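Local coordinates for protein ricin B lectin (Clostridium thermocellum, PDB 3VSF) that acts as an exo-beta-1,3-galactanase, probably releasing galactose from the ends of beta-1,3-galactan, and carries a galactose-binding ricin-type lectin domain, at residues I117-V122 with Q288-I293; I56-G61 with S321-L326. All coordinates share one frame; numbering follows the deposited sequence.

Interaction 1: residues I117-V122 with Q288-I293; sequences IERPKV and QPTFII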
loop_
_atom_site.group_PDB
_atom_site.type_symbol
_atom_site.label_atom_id
_atom_site.label_comp_id
_atom_site.label_asym_id
_atom_site.label_seq_id
_atom_site.Cartn_x
_atom_site.Cartn_y
_atom_site.Cartn_z
ATOM N N ILE A 117 -3.638 1.551 23.146
ATOM C CA ILE A 117 -2.369 1.512 22.430
ATOM C C ILE A 117 -2.588 1.125 20.974
ATOM O O ILE A 117 -3.209 0.105 20.680
ATOM C CB ILE A 117 -1.364 0.546 23.080
ATOM C CG1 ILE A 117 -0.709 1.210 24.292
ATOM C CG2 ILE A 117 -0.298 0.136 22.079
ATOM C CD1 ILE A 117 0.547 0.516 24.761
ATOM N N GLU A 118 -2.080 1.949 20.066
ATOM C CA GLU A 118 -2.276 1.716 18.644
ATOM C C GLU A 118 -1.054 2.119 17.826
ATOM O O GLU A 118 -0.270 2.975 18.237
ATOM C CB GLU A 118 -3.526 2.448 18.150
ATOM C CG GLU A 118 -3.531 3.945 18.419
ATOM C CD GLU A 118 -4.907 4.563 18.241
ATOM O OE1 GLU A 118 -4.987 5.734 17.811
ATOM O OE2 GLU A 118 -5.911 3.881 18.536
ATOM N N ARG A 119 -0.904 1.488 16.666
ATOM C CA ARG A 119 0.228 1.737 15.777
ATOM C C ARG A 119 1.578 1.509 16.453
ATOM O O ARG A 119 2.427 2.400 16.465
ATOM C CB ARG A 119 0.154 3.151 15.196
ATOM C CG ARG A 119 -1.116 3.413 14.412
ATOM C CD ARG A 119 -1.061 4.738 13.678
ATOM N NE ARG A 119 -2.209 4.896 12.792
ATOM C CZ ARG A 119 -2.302 4.339 11.590
ATOM N NH1 ARG A 119 -1.313 3.584 11.129
ATOM N NH2 ARG A 119 -3.384 4.532 10.847
ATOM N N PRO A 120 1.781 0.307 17.013
ATOM C CA PRO A 120 3.070 -0.039 17.619
ATOM C C PRO A 120 4.097 -0.415 16.554
ATOM O O PRO A 120 3.807 -1.236 15.684
ATOM C CB PRO A 120 2.730 -1.261 18.472
ATOM C CG PRO A 120 1.603 -1.907 17.748
ATOM C CD PRO A 120 0.800 -0.785 17.146
ATOM N N LYS A 121 5.280 0.184 16.625
ATOM C CA LYS A 121 6.340 -0.103 15.666
ATOM C C LYS A 121 7.604 -0.564 16.384
ATOM O O LYS A 121 7.869 -0.156 17.515
ATOM C CB LYS A 121 6.639 1.132 14.815
ATOM C CG LYS A 121 5.429 1.693 14.085
ATOM C CD LYS A 121 4.826 0.666 13.142
ATOM C CE LYS A 121 3.616 1.227 12.413
ATOM N NZ LYS A 121 2.523 1.611 13.349
ATOM N N VAL A 122 8.382 -1.416 15.723
ATOM C CA VAL A 122 9.619 -1.927 16.303
ATOM C C VAL A 122 10.823 -1.649 15.409
ATOM O O VAL A 122 10.782 -1.884 14.201
ATOM C CB VAL A 122 9.531 -3.441 16.581
ATOM C CG1 VAL A 122 10.907 -4.007 16.895
ATOM C CG2 VAL A 122 8.561 -3.715 17.720
ATOM N N GLN A 288 -6.035 1.996 5.170
ATOM C CA GLN A 288 -5.211 3.085 5.671
ATOM C C GLN A 288 -3.782 2.588 5.848
ATOM O O GLN A 288 -3.557 1.550 6.470
ATOM C CB GLN A 288 -5.758 3.611 6.998
ATOM C CG GLN A 288 -5.068 4.867 7.501
ATOM C CD GLN A 288 -5.608 5.336 8.838
ATOM O OE1 GLN A 288 -6.303 4.596 9.533
ATOM N NE2 GLN A 288 -5.292 6.573 9.203
ATOM N N PRO A 289 -2.809 3.324 5.292
ATOM C CA PRO A 289 -1.399 2.927 5.374
ATOM C C PRO A 289 -0.949 2.762 6.819
ATOM O O PRO A 289 -1.348 3.546 7.679
ATOM C CB PRO A 289 -0.663 4.104 4.720
ATOM C CG PRO A 289 -1.627 5.247 4.774
ATOM C CD PRO A 289 -2.979 4.626 4.628
ATOM N N THR A 290 -0.134 1.746 7.082
ATOM C CA THR A 290 0.344 1.498 8.435
ATOM C C THR A 290 1.863 1.360 8.490
ATOM O O THR A 290 2.493 1.781 9.459
ATOM C CB THR A 290 -0.319 0.250 9.058
ATOM O OG1 THR A 290 0.015 0.171 10.450
ATOM C CG2 THR A 290 0.143 -1.016 8.355
ATOM N N PHE A 291 2.449 0.777 7.448
ATOM C CA PHE A 291 3.895 0.585 7.412
ATOM C C PHE A 291 4.398 0.124 6.045
ATOM O O PHE A 291 3.677 -0.533 5.296
ATOM C CB PHE A 291 4.323 -0.411 8.491
ATOM C CG PHE A 291 5.789 -0.375 8.796
ATOM C CD1 PHE A 291 6.338 0.695 9.481
ATOM C CD2 PHE A 291 6.619 -1.409 8.401
ATOM C CE1 PHE A 291 7.688 0.735 9.765
ATOM C CE2 PHE A 291 7.967 -1.374 8.685
ATOM C CZ PHE A 291 8.504 -0.302 9.367
ATOM N N ILE A 292 5.644 0.472 5.734
ATOM C CA ILE A 292 6.257 0.102 4.462
ATOM C C ILE A 292 7.699 -0.369 4.659
ATOM O O ILE A 292 8.561 0.408 5.066
ATOM C CB ILE A 292 6.254 1.285 3.470
ATOM C CG1 ILE A 292 4.822 1.744 3.186
ATOM C CG2 ILE A 292 6.957 0.900 2.178
ATOM C CD1 ILE A 292 4.736 2.961 2.291
ATOM N N ILE A 293 7.955 -1.642 4.368
ATOM C CA ILE A 293 9.302 -2.198 4.492
ATOM C C ILE A 293 9.868 -2.696 3.168
ATOM O O ILE A 293 9.140 -3.231 2.332
ATOM C CB ILE A 293 9.365 -3.357 5.512
ATOM C CG1 ILE A 293 7.983 -3.986 5.703
ATOM C CG2 ILE A 293 9.942 -2.876 6.834
ATOM C CD1 ILE A 293 7.483 -4.738 4.490
#

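Interaction 2: residues I56-G61 with S321-L326; sequences IHAHGG and SQYVWL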
loop_
_atom_site.group_PDB
_atom_site.type_symbol
_atom_site.label_atom_id
_atom_site.label_comp_id
_atom_site.label_asym_id
_atom_site.label_seq_id
_atom_site.Cartn_x
_atom_site.Cartn_y
_atom_site.Cartn_z
ATOM N N ILE A 56 -4.987 -13.785 12.285
ATOM C CA ILE A 56 -3.927 -12.892 12.742
ATOM C C ILE A 56 -4.514 -11.568 13.225
ATOM O O ILE A 56 -5.322 -10.950 12.533
ATOM C CB ILE A 56 -2.900 -12.620 11.624
ATOM C CG1 ILE A 56 -2.211 -13.921 11.204
ATOM C CG2 ILE A 56 -1.873 -11.592 12.075
ATOM C CD1 ILE A 56 -1.182 -13.745 10.106
ATOM N N HIS A 57 -4.108 -11.140 14.417
ATOM C CA HIS A 57 -4.584 -9.882 14.986
ATOM C C HIS A 57 -3.437 -8.916 15.268
ATOM O O HIS A 57 -2.968 -8.807 16.401
ATOM C CB HIS A 57 -5.396 -10.133 16.261
ATOM C CG HIS A 57 -4.755 -11.096 17.212
ATOM N ND1 HIS A 57 -4.108 -10.692 18.360
ATOM C CD2 HIS A 57 -4.664 -12.447 17.185
ATOM C CE1 HIS A 57 -3.647 -11.752 18.999
ATOM N NE2 HIS A 57 -3.969 -12.829 18.307
ATOM N N ALA A 58 -2.989 -8.218 14.229
ATOM C CA ALA A 58 -1.906 -7.248 14.358
ATOM C C ALA A 58 -2.270 -5.935 13.673
ATOM O O ALA A 58 -1.583 -5.489 12.753
ATOM C CB ALA A 58 -0.615 -7.813 13.785
ATOM N N HIS A 59 -3.353 -5.319 14.134
ATOM C CA HIS A 59 -3.866 -4.099 13.527
ATOM C C HIS A 59 -2.942 -2.909 13.766
ATOM O O HIS A 59 -2.269 -2.831 14.795
ATOM C CB HIS A 59 -5.268 -3.805 14.058
ATOM C CG HIS A 59 -6.195 -4.978 13.988
ATOM N ND1 HIS A 59 -5.985 -6.040 13.135
ATOM C CD2 HIS A 59 -7.328 -5.263 14.670
ATOM C CE1 HIS A 59 -6.952 -6.926 13.290
ATOM N NE2 HIS A 59 -7.781 -6.478 14.217
ATOM N N GLY A 60 -2.917 -1.985 12.810
ATOM C CA GLY A 60 -2.041 -0.828 12.881
ATOM C C GLY A 60 -0.599 -1.241 13.091
ATOM O O GLY A 60 0.205 -0.485 13.632
ATOM N N GLY A 61 -0.271 -2.451 12.649
ATOM C CA GLY A 61 1.028 -3.034 12.924
ATOM C C GLY A 61 2.175 -2.524 12.075
ATOM O O GLY A 61 2.047 -1.537 11.351
ATOM N N SER A 321 -11.045 -6.142 11.837
ATOM C CA SER A 321 -10.397 -5.409 10.755
ATOM C C SER A 321 -9.565 -6.335 9.874
ATOM O O SER A 321 -8.887 -7.234 10.369
ATOM C CB SER A 321 -9.517 -4.289 11.316
ATOM O OG SER A 321 -10.297 -3.320 11.990
ATOM N N GLN A 322 -9.622 -6.104 8.566
ATOM C CA GLN A 322 -8.879 -6.913 7.607
ATOM C C GLN A 322 -7.614 -6.192 7.151
ATOM O O GLN A 322 -7.427 -5.010 7.442
ATOM C CB GLN A 322 -9.767 -7.260 6.412
ATOM C CG GLN A 322 -10.951 -8.147 6.771
ATOM C CD GLN A 322 -12.150 -7.931 5.867
ATOM O OE1 GLN A 322 -12.278 -6.889 5.224
ATOM N NE2 GLN A 322 -13.039 -8.916 5.818
ATOM N N TYR A 323 -6.745 -6.905 6.441
ATOM C CA TYR A 323 -5.473 -6.334 6.008
ATOM C C TYR A 323 -5.386 -6.203 4.491
ATOM O O TYR A 323 -6.008 -6.968 3.753
ATOM C CB TYR A 323 -4.304 -7.173 6.529
ATOM C CG TYR A 323 -4.396 -7.493 8.002
ATOM C CD1 TYR A 323 -4.074 -6.541 8.961
ATOM C CD2 TYR A 323 -4.807 -8.747 8.436
ATOM C CE1 TYR A 323 -4.159 -6.829 10.311
ATOM C CE2 TYR A 323 -4.894 -9.044 9.781
ATOM C CZ TYR A 323 -4.569 -8.082 10.714
ATOM O OH TYR A 323 -4.657 -8.375 12.055
ATOM N N VAL A 324 -4.608 -5.227 4.036
ATOM C CA VAL A 324 -4.401 -5.003 2.613
ATOM C C VAL A 324 -2.921 -4.800 2.315
ATOM O O VAL A 324 -2.344 -3.769 2.662
ATOM C CB VAL A 324 -5.188 -3.775 2.114
ATOM C CG1 VAL A 324 -4.780 -3.420 0.693
ATOM C CG2 VAL A 324 -6.685 -4.031 2.200
ATOM N N TRP A 325 -2.306 -5.790 1.677
ATOM C CA TRP A 325 -0.896 -5.699 1.310
ATOM C C TRP A 325 -0.725 -5.531 -0.195
ATOM O O TRP A 325 -1.306 -6.276 -0.986
ATOM C CB TRP A 325 -0.126 -6.929 1.796
ATOM C CG TRP A 325 0.042 -6.982 3.283
ATOM C CD1 TRP A 325 -0.536 -6.157 4.204
ATOM C CD2 TRP A 325 0.849 -7.906 4.023
ATOM N NE1 TRP A 325 -0.142 -6.513 5.471
ATOM C CE2 TRP A 325 0.708 -7.584 5.388
ATOM C CE3 TRP A 325 1.675 -8.976 3.664
ATOM C CZ2 TRP A 325 1.363 -8.291 6.394
ATOM C CZ3 TRP A 325 2.323 -9.678 4.664
ATOM C CH2 TRP A 325 2.164 -9.333 6.012
ATOM N N LEU A 326 0.076 -4.545 -0.582
ATOM C CA LEU A 326 0.316 -4.254 -1.987
ATOM C C LEU A 326 1.777 -3.879 -2.196
ATOM O O LEU A 326 2.443 -3.429 -1.265
ATOM C CB LEU A 326 -0.580 -3.106 -2.453
ATOM C CG LEU A 326 -2.086 -3.280 -2.251
ATOM C CD1 LEU A 326 -2.810 -1.972 -2.507
ATOM C CD2 LEU A 326 -2.630 -4.382 -3.146
#

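Interaction 1: residues I117-V122 with Q288-I293
The edge of the Arg119 guanidinium faces strand 288-293, with the carbonyl oxygen of Pro289 and the amide carbon of Gln288 both lying near its plane. The Gln288 amide is turned almost perpendicular to it, the two planes 83° apart, so that Arg119 NH2 stands above the flat of the amide, 3.1 Å from Gln288 CD. Trp310 holds the amide oxygen there and Ser251 its nitrogen. Arg119 NH1 gives a weak hydrogen bond to Pro289 O (3.5 Å, N-H...O angle 146°), a second hold beside the salt bridge of NE with Asp186, which is the main one. Around the Phe291 ring the approach is oblique: Lys121 CD comes to 4.0 Å from Phe291 CD1, the two side chains running alongside in opposing senses. The bend of Lys121 at chi2 (-60°) brings CE to 3.2 Å from Thr290 O, and a further bend at chi4 turns NZ to its hydrogen-bond partner, Gly60 O. Thr290 OG1 is likewise engaged by the backbone, at Gly61 O.

The two strands run nearly parallel, but at 8.8 Å their axes are too distant for backbone pairing, and long polar side chains bridge them. Strands 116-124 and 288-296 are the innermost strands of two different four-stranded blades, beside the axis of the five-bladed propeller characteristic of family 43. Each pairs antiparallel within its own blade, with strands 131-138 and 301-309; on the latter, Met306 faces both Thr290 and Phe291 in a classic beta bulge. Strand 187-191 of another blade packs against Lys121 and Phe291 through Asn188.

Interaction 2: residues I56-G61 with S321-L326
Tyr323 reaches from strand 322-326 into the loop 56-61, and its outer atoms make most of the contact. From CB the ring is directed at the loop by a first torsion that sets CG beside the backbone N (chi1 -49°). Farther out the two sides of the ring meet different groups: CE1 lies 3.5 Å from His59 ND1, in the plane of the imidazole, and CE2 lies 3.4 Å from Ile56 O, which sits at the tyrosine's edge. Ile56 adds an apolar touch, its CB 4.5 Å from Tyr323 CE2. At the tip, Tyr323 OH both donates and accepts. It gives a hydrogen bond to Ile56 O (2.7 Å), approaching from above the carbonyl plane, and takes one from Ala58 N, also 2.7 Å long, with an N-H...O angle of 159°. A buried carbonyl and a buried amide two residues apart are satisfied by one hydroxyl, which helps to hold the loop at the entry to its type II turn from Ala58 to Gly61.

The side chains of His59 and Tyr323 cross at about a right angle, while their rings are oblique, planes 49° apart. One face of the imidazole is covered by Ser321, whose CB sits 4.0 Å from the ring centroid and nearly on its normal in a CH-pi contact, while Ser321 OG is tied to Val318 and Ala311.

The contact joins the loop leading into strand 61-66, the edge strand of the first blade, to strand 322-330 of the last. Trp72 of strand 69-77 meets Tyr323 edge-to-face and packs against Ile56 and Ala58, and backbone bonds run from Tyr323 to Gly45 and Thr46.

In the fold
Interactions 1 and 2 have centres 9 Å apart and meet at the turn Ala58-Gly61. Lys121 NZ lies 3.1 Å from Gly60 O and Thr290 OG1 lies 2.8 Å from Gly61 O, both probable hydrogen bonds, so the loop positioned by Tyr323 in interaction 2 is also held by both strands of interaction 1. Residues 288-293 and 321-326 belong to one sheet, the last blade, and together the contacts connect it with the first blade beside it and, near the central axis, with the second. The galactose sites at Asp422, Asp425, Asn440 and Asn444, with no galactose bound to this chain in the model, belong to the ricin-type lectin part, away from both contacts.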